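SsfS6 (Streptomyces sp. SF2575, PDB 4FZR) is a two-domain protein of the GT-B fold, related to the erythromycin biosynthesis protein CIII family and modelled as a dimer. Local coordinates at residues G27-L32 with P56-A61; L118-K123 with A141-P146; Q258-L263 with A360-I365. All coordinates share one frame; numbering follows the deposited sequence. Where two conformers were deposited one is given.

Contact 1 (G27-L32 with P56-A61); sequences GFVMPL and PTVTGA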
loop_
_atom_site.group_PDB
_atom_site.type_symbol
_atom_site.label_atom_id
_atom_site.label_comp_id
_atom_site.label_asym_id
_atom_site.label_seq_id
_atom_site.Cartn_x
_atom_site.Cartn_y
_atom_site.Cartn_z
ATOM N N GLY A 27 -7.836 -11.884 -7.700
ATOM C CA GLY A 27 -8.942 -11.931 -6.763
ATOM C C GLY A 27 -8.583 -12.642 -5.474
ATOM O O GLY A 27 -9.289 -12.518 -4.475
ATOM N N PHE A 28 -7.483 -13.387 -5.495
ATOM C CA PHE A 28 -7.037 -14.122 -4.318
ATOM C C PHE A 28 -5.852 -13.433 -3.639
ATOM O O PHE A 28 -5.452 -13.810 -2.540
ATOM C CB PHE A 28 -6.661 -15.555 -4.708
ATOM C CG PHE A 28 -7.801 -16.345 -5.292
ATOM C CD1 PHE A 28 -9.114 -16.088 -4.919
ATOM C CD2 PHE A 28 -7.559 -17.345 -6.218
ATOM C CE1 PHE A 28 -10.160 -16.819 -5.461
ATOM C CE2 PHE A 28 -8.599 -18.076 -6.763
ATOM C CZ PHE A 28 -9.902 -17.814 -6.383
ATOM N N VAL A 29 -5.297 -12.419 -4.294
ATOM C CA VAL A 29 -4.144 -11.711 -3.754
ATOM C C VAL A 29 -4.556 -10.369 -3.153
ATOM O O VAL A 29 -4.216 -10.056 -2.013
ATOM C CB VAL A 29 -3.080 -11.479 -4.841
ATOM C CG1 VAL A 29 -1.947 -10.622 -4.303
ATOM C CG2 VAL A 29 -2.545 -12.811 -5.341
HETATM N N MSE A 30 -5.313 -9.596 -3.920
HETATM C CA MSE A 30 -5.681 -8.239 -3.532
HETATM C C MSE A 30 -6.395 -8.137 -2.182
HETATM O O MSE A 30 -6.188 -7.172 -1.447
HETATM C CB MSE A 30 -6.549 -7.603 -4.622
HETATM C CG MSE A 30 -5.780 -7.241 -5.890
HETATM SE SE MSE A 30 -6.908 -6.397 -7.250
HETATM C CE MSE A 30 -8.326 -7.735 -7.354
ATOM N N PRO A 31 -7.253 -9.116 -1.855
ATOM C CA PRO A 31 -7.980 -9.002 -0.584
ATOM C C PRO A 31 -7.090 -9.146 0.653
ATOM O O PRO A 31 -7.539 -8.827 1.756
ATOM C CB PRO A 31 -8.996 -10.152 -0.653
ATOM C CG PRO A 31 -9.086 -10.510 -2.103
ATOM C CD PRO A 31 -7.719 -10.260 -2.654
ATOM N N LEU A 32 -5.858 -9.616 0.478
ATOM C CA LEU A 32 -4.921 -9.740 1.595
ATOM C C LEU A 32 -4.097 -8.471 1.783
ATOM O O LEU A 32 -3.357 -8.341 2.756
ATOM C CB LEU A 32 -3.978 -10.924 1.379
ATOM C CG LEU A 32 -4.605 -12.316 1.459
ATOM C CD1 LEU A 32 -3.593 -13.365 1.036
ATOM C CD2 LEU A 32 -5.125 -12.612 2.863
ATOM N N PRO A 56 3.448 -7.951 -10.224
ATOM C CA PRO A 56 2.993 -6.574 -10.456
ATOM C C PRO A 56 1.808 -6.164 -9.579
ATOM O O PRO A 56 1.697 -4.996 -9.203
ATOM C CB PRO A 56 2.575 -6.586 -11.931
ATOM C CG PRO A 56 3.327 -7.709 -12.535
ATOM C CD PRO A 56 3.443 -8.748 -11.462
ATOM N N THR A 57 0.928 -7.112 -9.269
ATOM C CA THR A 57 -0.221 -6.836 -8.413
ATOM C C THR A 57 0.247 -6.561 -6.987
ATOM O O THR A 57 -0.244 -5.650 -6.324
ATOM C CB THR A 57 -1.220 -8.018 -8.399
ATOM O OG1 THR A 57 -1.753 -8.220 -9.714
ATOM C CG2 THR A 57 -2.370 -7.752 -7.431
ATOM N N VAL A 58 1.210 -7.352 -6.526
ATOM C CA VAL A 58 1.725 -7.224 -5.169
ATOM C C VAL A 58 2.506 -5.923 -5.003
ATOM O O VAL A 58 2.287 -5.179 -4.049
ATOM C CB VAL A 58 2.615 -8.426 -4.798
ATOM C CG1 VAL A 58 3.316 -8.193 -3.458
ATOM C CG2 VAL A 58 1.782 -9.717 -4.785
ATOM N N THR A 59 3.405 -5.637 -5.940
ATOM C CA THR A 59 4.218 -4.433 -5.848
ATOM C C THR A 59 3.380 -3.201 -6.158
ATOM O O THR A 59 3.651 -2.111 -5.655
ATOM C CB THR A 59 5.432 -4.495 -6.788
ATOM O OG1 THR A 59 5.005 -4.401 -8.153
ATOM C CG2 THR A 59 6.167 -5.792 -6.576
ATOM N N GLY A 60 2.353 -3.383 -6.979
ATOM C CA GLY A 60 1.444 -2.300 -7.307
ATOM C C GLY A 60 0.586 -1.887 -6.120
ATOM O O GLY A 60 -0.002 -0.807 -6.112
ATOM N N ALA A 61 0.514 -2.760 -5.118
ATOM C CA ALA A 61 -0.158 -2.454 -3.858
ATOM C C ALA A 61 0.826 -1.869 -2.844
ATOM O O ALA A 61 0.461 -1.596 -1.698
ATOM C CB ALA A 61 -0.810 -3.715 -3.293
#
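A61 N is shared by two carbonyls: V58 O accepts its hydrogen bond at 3.2 Å, and T57 O accepts a weaker one at the same length. The bonds close the last turn of helix 55-60, and that turn carries T57 and V58 against V29 and M30. The setting is the Rossmann-like N-terminal half of a GT-B protein. Helix 26-29 follows the parallel strand 17-21, helix 55-60 follows its neighbour in the sheet, strand 45-51, and the short helix 26-29 with the residue after it, M30, meets helix 55-60 through methyl and methylene groups.

V29 reaches across with CG1, which lies 3.9 Å from V58 CG2. That branch is anti to the backbone N (chi1 174°), whereas V58 offers the branch lying beside its own backbone N. The two valine side chains cross at about a right angle. Both are buried, and V58 also packs on F65 of the next strand, 65-67.

The second pair is less enclosed. T57 turns its methyl rather than its hydroxyl to the selenomethionine M30, and CG2 comes to 3.8 Å from M30 CG. Beyond CG the M30 chain leads away from the threonine, and the methylene rather than the selenium makes the touch. The same T57 CG2 also stands 4.3 Å from V29 CG1, between the two pairs.

Contact 2 (L118-K123 with A141-P146); sequences LAERWK and ATLGIP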
loop_
_atom_site.group_PDB
_atom_site.type_symbol
_atom_site.label_atom_id
_atom_site.label_comp_id
_atom_site.label_asym_id
_atom_site.label_seq_id
_atom_site.Cartn_x
_atom_site.Cartn_y
_atom_site.Cartn_z
ATOM N N LEU A 118 12.108 -20.323 0.661
ATOM C CA LEU A 118 12.069 -18.902 0.972
ATOM C C LEU A 118 11.917 -18.677 2.476
ATOM O O LEU A 118 12.608 -17.843 3.056
ATOM C CB LEU A 118 10.919 -18.230 0.220
ATOM C CG LEU A 118 10.707 -16.742 0.497
ATOM C CD1 LEU A 118 11.928 -15.917 0.097
ATOM C CD2 LEU A 118 9.465 -16.259 -0.229
ATOM N N ALA A 119 11.015 -19.431 3.099
ATOM C CA ALA A 119 10.722 -19.278 4.525
ATOM C C ALA A 119 11.896 -19.696 5.408
ATOM O O ALA A 119 12.060 -19.197 6.521
ATOM C CB ALA A 119 9.482 -20.076 4.891
ATOM N N GLU A 120 12.703 -20.628 4.918
ATOM C CA GLU A 120 13.893 -21.056 5.640
ATOM C C GLU A 120 14.976 -19.980 5.598
ATOM O O GLU A 120 15.726 -19.809 6.556
ATOM C CB GLU A 120 14.416 -22.369 5.059
ATOM C CG GLU A 120 13.690 -23.592 5.586
ATOM C CD GLU A 120 13.844 -24.799 4.681
ATOM O OE1 GLU A 120 14.559 -24.689 3.663
ATOM O OE2 GLU A 120 13.246 -25.855 4.984
ATOM N N ARG A 121 15.062 -19.265 4.482
ATOM C CA ARG A 121 16.025 -18.180 4.352
ATOM C C ARG A 121 15.549 -16.935 5.088
ATOM O O ARG A 121 16.337 -16.243 5.734
ATOM C CB ARG A 121 16.260 -17.840 2.881
ATOM C CG ARG A 121 17.168 -18.813 2.155
ATOM C CD ARG A 121 17.368 -18.394 0.708
ATOM N NE ARG A 121 18.446 -19.137 0.058
ATOM C CZ ARG A 121 18.307 -20.335 -0.505
ATOM N NH1 ARG A 121 17.132 -20.952 -0.503
ATOM N NH2 ARG A 121 19.353 -20.921 -1.069
ATOM N N TRP A 122 14.256 -16.654 4.986
ATOM C CA TRP A 122 13.699 -15.414 5.526
ATOM C C TRP A 122 13.313 -15.542 6.998
ATOM O O TRP A 122 13.326 -14.555 7.734
ATOM C CB TRP A 122 12.486 -14.984 4.698
ATOM C CG TRP A 122 12.140 -13.535 4.837
ATOM C CD1 TRP A 122 12.927 -12.472 4.506
ATOM C CD2 TRP A 122 10.908 -12.987 5.327
ATOM N NE1 TRP A 122 12.265 -11.295 4.764
ATOM C CE2 TRP A 122 11.025 -11.585 5.268
ATOM C CE3 TRP A 122 9.723 -13.546 5.812
ATOM C CZ2 TRP A 122 10.002 -10.733 5.677
ATOM C CZ3 TRP A 122 8.708 -12.698 6.218
ATOM C CH2 TRP A 122 8.854 -11.307 6.146
ATOM N N LYS A 123 12.965 -16.755 7.417
ATOM C CA LYS A 123 12.661 -17.039 8.820
ATOM C C LYS A 123 11.515 -16.192 9.374
ATOM O O LYS A 123 11.730 -15.318 10.212
ATOM C CB LYS A 123 13.912 -16.845 9.679
ATOM C CG LYS A 123 14.929 -17.961 9.542
ATOM C CD LYS A 123 16.294 -17.533 10.057
ATOM C CE LYS A 123 17.021 -16.648 9.052
ATOM N NZ LYS A 123 18.386 -16.262 9.513
ATOM N N ALA A 141 3.312 -25.515 9.172
ATOM C CA ALA A 141 3.403 -26.809 9.835
ATOM C C ALA A 141 4.800 -27.396 9.677
ATOM O O ALA A 141 5.285 -28.119 10.550
ATOM C CB ALA A 141 2.358 -27.764 9.268
ATOM N N THR A 142 5.448 -27.077 8.562
ATOM C CA THR A 142 6.770 -27.615 8.269
ATOM C C THR A 142 7.851 -26.957 9.127
ATOM O O THR A 142 8.788 -27.625 9.564
ATOM C CB THR A 142 7.126 -27.458 6.769
ATOM O OG1 THR A 142 6.153 -28.137 5.963
ATOM C CG2 THR A 142 8.496 -28.043 6.474
ATOM N N LEU A 143 7.717 -25.655 9.374
ATOM C CA LEU A 143 8.702 -24.917 10.165
ATOM C C LEU A 143 8.305 -24.842 11.635
ATOM O O LEU A 143 9.057 -24.327 12.462
ATOM C CB LEU A 143 8.869 -23.490 9.638
ATOM C CG LEU A 143 9.345 -23.263 8.202
ATOM C CD1 LEU A 143 9.550 -21.771 7.975
ATOM C CD2 LEU A 143 10.619 -24.032 7.899
ATOM N N GLY A 144 7.115 -25.337 11.957
ATOM C CA GLY A 144 6.612 -25.276 13.316
ATOM C C GLY A 144 6.385 -23.855 13.801
ATOM O O GLY A 144 6.855 -23.478 14.875
ATOM N N ILE A 145 5.668 -23.064 13.006
ATOM C CA ILE A 145 5.300 -21.704 13.392
ATOM C C ILE A 145 3.800 -21.502 13.193
ATOM O O ILE A 145 3.180 -22.189 12.381
ATOM C CB ILE A 145 6.074 -20.643 12.574
ATOM C CG1 ILE A 145 5.687 -20.716 11.092
ATOM C CG2 ILE A 145 7.582 -20.806 12.774
ATOM C CD1 ILE A 145 6.442 -19.743 10.222
ATOM N N PRO A 146 3.204 -20.565 13.947
ATOM C CA PRO A 146 1.763 -20.300 13.849
ATOM C C PRO A 146 1.370 -19.701 12.500
ATOM O O PRO A 146 2.217 -19.128 11.822
ATOM C CB PRO A 146 1.512 -19.289 14.977
ATOM C CG PRO A 146 2.845 -18.683 15.262
ATOM C CD PRO A 146 3.854 -19.740 14.979
#
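In the Rossmann-like N-terminal domain of this GT-B protein, strand 126-130, helix 135-143 and strand 147-150 form a beta-alpha-beta unit, and the long helix 93-122 leads into its first strand. Contact 2 is where the C-terminal ends of these two helices meet, through A119 and E120 on one and L143 on the other.

L143 does most of the work, splitting its two methyls between neighbouring residues. CD1 presses on A119 CB at 3.5 Å, a close methyl-to-methyl approach, and lies 3.9 Å from A119 O as well. CD2 rests 3.9 Å from E120 CG. The leucine has CG beside its backbone N (chi1 -60°), which sends the fork straight across the gap. E120 meets it with aliphatic carbon: its chain runs extended beyond CG, taking the carboxylate away from the leucine methyl on the exposed side. On the inner side A119 is buried. L143 also packs on L116, one turn earlier in the long helix.

The residues next along the chain take the other faces of this helix end. W122 makes a cation-pi contact with R17, and its ring meets that of F222 of the second subunit with the planes at about 80°. Past L143, P146, just before strand 147-150, is backbone-bonded to V127 of strand 126-130.

The first residue after each helix, K123 and G144, has positive phi. The final regular bond of helix 93-122 runs from K123 N to A119 O, 2.8 Å.

Contact 3 (Q258-L263 with A360-I365); sequences QELPKL and AACARI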
loop_
_atom_site.group_PDB
_atom_site.type_symbol
_atom_site.label_atom_id
_atom_site.label_comp_id
_atom_site.label_asym_id
_atom_site.label_seq_id
_atom_site.Cartn_x
_atom_site.Cartn_y
_atom_site.Cartn_z
ATOM N N GLN A 258 -25.397 -1.270 -24.171
ATOM C CA GLN A 258 -26.307 -0.530 -25.044
ATOM C C GLN A 258 -27.745 -0.568 -24.533
ATOM O O GLN A 258 -28.467 0.424 -24.624
ATOM C CB GLN A 258 -26.257 -1.086 -26.472
ATOM C CG GLN A 258 -24.885 -0.991 -27.129
ATOM C CD GLN A 258 -24.935 -1.200 -28.632
ATOM O OE1 GLN A 258 -26.006 -1.191 -29.236
ATOM N NE2 GLN A 258 -23.770 -1.385 -29.243
ATOM N N GLU A 259 -28.151 -1.709 -23.985
ATOM C CA GLU A 259 -29.536 -1.913 -23.570
ATOM C C GLU A 259 -29.842 -1.264 -22.221
ATOM O O GLU A 259 -30.948 -0.770 -21.998
ATOM C CB GLU A 259 -29.854 -3.412 -23.491
ATOM C CG GLU A 259 -29.510 -4.216 -24.744
ATOM C CD GLU A 259 -30.321 -3.802 -25.960
ATOM O OE1 GLU A 259 -31.003 -4.670 -26.545
ATOM O OE2 GLU A 259 -30.265 -2.615 -26.343
ATOM N N LEU A 260 -28.861 -1.261 -21.324
ATOM C CA LEU A 260 -29.100 -0.851 -19.940
ATOM C C LEU A 260 -29.472 0.620 -19.764
ATOM O O LEU A 260 -30.281 0.950 -18.895
ATOM C CB LEU A 260 -27.898 -1.201 -19.057
ATOM C CG LEU A 260 -27.953 -2.622 -18.491
ATOM C CD1 LEU A 260 -26.591 -3.079 -18.002
ATOM C CD2 LEU A 260 -28.980 -2.697 -17.365
ATOM N N PRO A 261 -28.880 1.513 -20.572
ATOM C CA PRO A 261 -29.272 2.922 -20.452
ATOM C C PRO A 261 -30.748 3.164 -20.760
ATOM O O PRO A 261 -31.299 4.188 -20.353
ATOM C CB PRO A 261 -28.400 3.620 -21.498
ATOM C CG PRO A 261 -27.210 2.738 -21.648
ATOM C CD PRO A 261 -27.724 1.335 -21.469
ATOM N N LYS A 262 -31.377 2.229 -21.461
ATOM C CA LYS A 262 -32.769 2.392 -21.864
ATOM C C LYS A 262 -33.731 2.201 -20.688
ATOM O O LYS A 262 -34.912 2.538 -20.784
ATOM C CB LYS A 262 -33.098 1.430 -23.004
ATOM C CG LYS A 262 -32.187 1.607 -24.209
ATOM C CD LYS A 262 -32.351 0.472 -25.200
ATOM C CE LYS A 262 -31.395 0.611 -26.376
ATOM N NZ LYS A 262 -31.638 -0.423 -27.420
ATOM N N LEU A 263 -33.219 1.672 -19.580
ATOM C CA LEU A 263 -34.010 1.523 -18.360
ATOM C C LEU A 263 -33.958 2.791 -17.510
ATOM O O LEU A 263 -34.555 2.853 -16.435
ATOM C CB LEU A 263 -33.510 0.328 -17.543
ATOM C CG LEU A 263 -33.990 -1.051 -17.998
ATOM C CD1 LEU A 263 -33.558 -1.345 -19.423
ATOM C CD2 LEU A 263 -33.479 -2.125 -17.050
ATOM N N ALA A 360 -34.110 -7.063 -16.254
ATOM C CA ALA A 360 -35.232 -7.162 -15.332
ATOM C C ALA A 360 -34.782 -6.839 -13.908
ATOM O O ALA A 360 -35.428 -6.057 -13.207
ATOM C CB ALA A 360 -35.847 -8.555 -15.398
ATOM N N ALA A 361 -33.662 -7.429 -13.497
ATOM C CA ALA A 361 -33.136 -7.244 -12.147
ATOM C C ALA A 361 -32.800 -5.784 -11.870
ATOM O O ALA A 361 -33.049 -5.278 -10.777
ATOM C CB ALA A 361 -31.906 -8.115 -11.938
ATOM N N CYS A 362 -32.230 -5.109 -12.863
ATOM C CA CYS A 362 -31.849 -3.709 -12.706
ATOM C C CYS A 362 -33.072 -2.808 -12.557
ATOM O O CYS A 362 -33.080 -1.901 -11.726
ATOM C CB CYS A 362 -30.994 -3.249 -13.887
ATOM S SG CYS A 362 -29.428 -4.136 -14.045
ATOM N N ALA A 363 -34.102 -3.060 -13.363
ATOM C CA ALA A 363 -35.340 -2.287 -13.294
ATOM C C ALA A 363 -36.044 -2.545 -11.968
ATOM O O ALA A 363 -36.621 -1.638 -11.367
ATOM C CB ALA A 363 -36.250 -2.652 -14.453
ATOM N N ARG A 364 -35.988 -3.794 -11.522
ATOM C CA ARG A 364 -36.575 -4.201 -10.252
ATOM C C ARG A 364 -35.932 -3.426 -9.104
ATOM O O ARG A 364 -36.621 -2.911 -8.223
ATOM C CB ARG A 364 -36.368 -5.703 -10.060
ATOM C CG ARG A 364 -37.303 -6.366 -9.065
ATOM C CD ARG A 364 -37.150 -7.877 -9.137
ATOM N NE ARG A 364 -37.787 -8.569 -8.020
ATOM C CZ ARG A 364 -37.563 -9.842 -7.706
ATOM N NH1 ARG A 364 -36.709 -10.567 -8.420
ATOM N NH2 ARG A 364 -38.184 -10.395 -6.673
ATOM N N ILE A 365 -34.604 -3.342 -9.128
ATOM C CA ILE A 365 -33.850 -2.618 -8.110
ATOM C C ILE A 365 -34.042 -1.115 -8.266
ATOM O O ILE A 365 -34.110 -0.379 -7.283
ATOM C CB ILE A 365 -32.349 -2.939 -8.211
ATOM C CG1 ILE A 365 -32.087 -4.345 -7.677
ATOM C CG2 ILE A 365 -31.520 -1.920 -7.432
ATOM C CD1 ILE A 365 -30.863 -4.989 -8.247
#
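L260 and C362 make the tight, buried half of this contact, with L260 CD2 only 3.6 Å from C362 SG. It lies in the Rossmann-like C-terminal domain of the GT-B fold, where the end of helix 253-259, running on into a 3-10 turn, packs against helix 358-367. The sulfur is anti to the carbonyl carbon of C362 (chi1 -62°), and the leucine methyl that meets it lies 4.1 Å from C362 CB too. C362 packs further on V324 of strand 323-325 and on F265, so this end of the contact faces the protein interior.

L263, three residues on from L260, closes the partly exposed half. Its CD2 sits 3.8 Å from A363 CB and 3.9 Å from A363 N, so the methyl meets both the alanine side chain and the helix backbone. A 3-10 bond from L263 N to L260 O links the two leucines, and both also rest on L359, one turn before A363. A polar link joins the same two elements at this end, since L263 O accepts a hydrogen bond from R366 NH1.

The solvent side of the first segment holds a charged pair that does not touch 360-365. K262 NZ forms a salt bridge with E259 OE2 at 2.8 Å, approaching the oxygen on its syn side and 20° out of the carboxylate plane.

How the contacts relate
The three contacts follow one another along the chain and share no atoms. Contacts 1 and 2 both belong to the N-terminal half, built around one parallel sheet; their centres are 22 Å apart, and both lie against the second subunit, where T59 of contact 1 packs on D215 of that subunit. Contact 3 belongs to the C-terminal half with its own sheet, and no other protein chain of the assembly touches it. Its centre is 33 Å from that of contact 1 and 52 Å from that of contact 2, which lies on the opposite side of the chain's centre. Contact 1 is the most central, about 10 Å from the chain's centre.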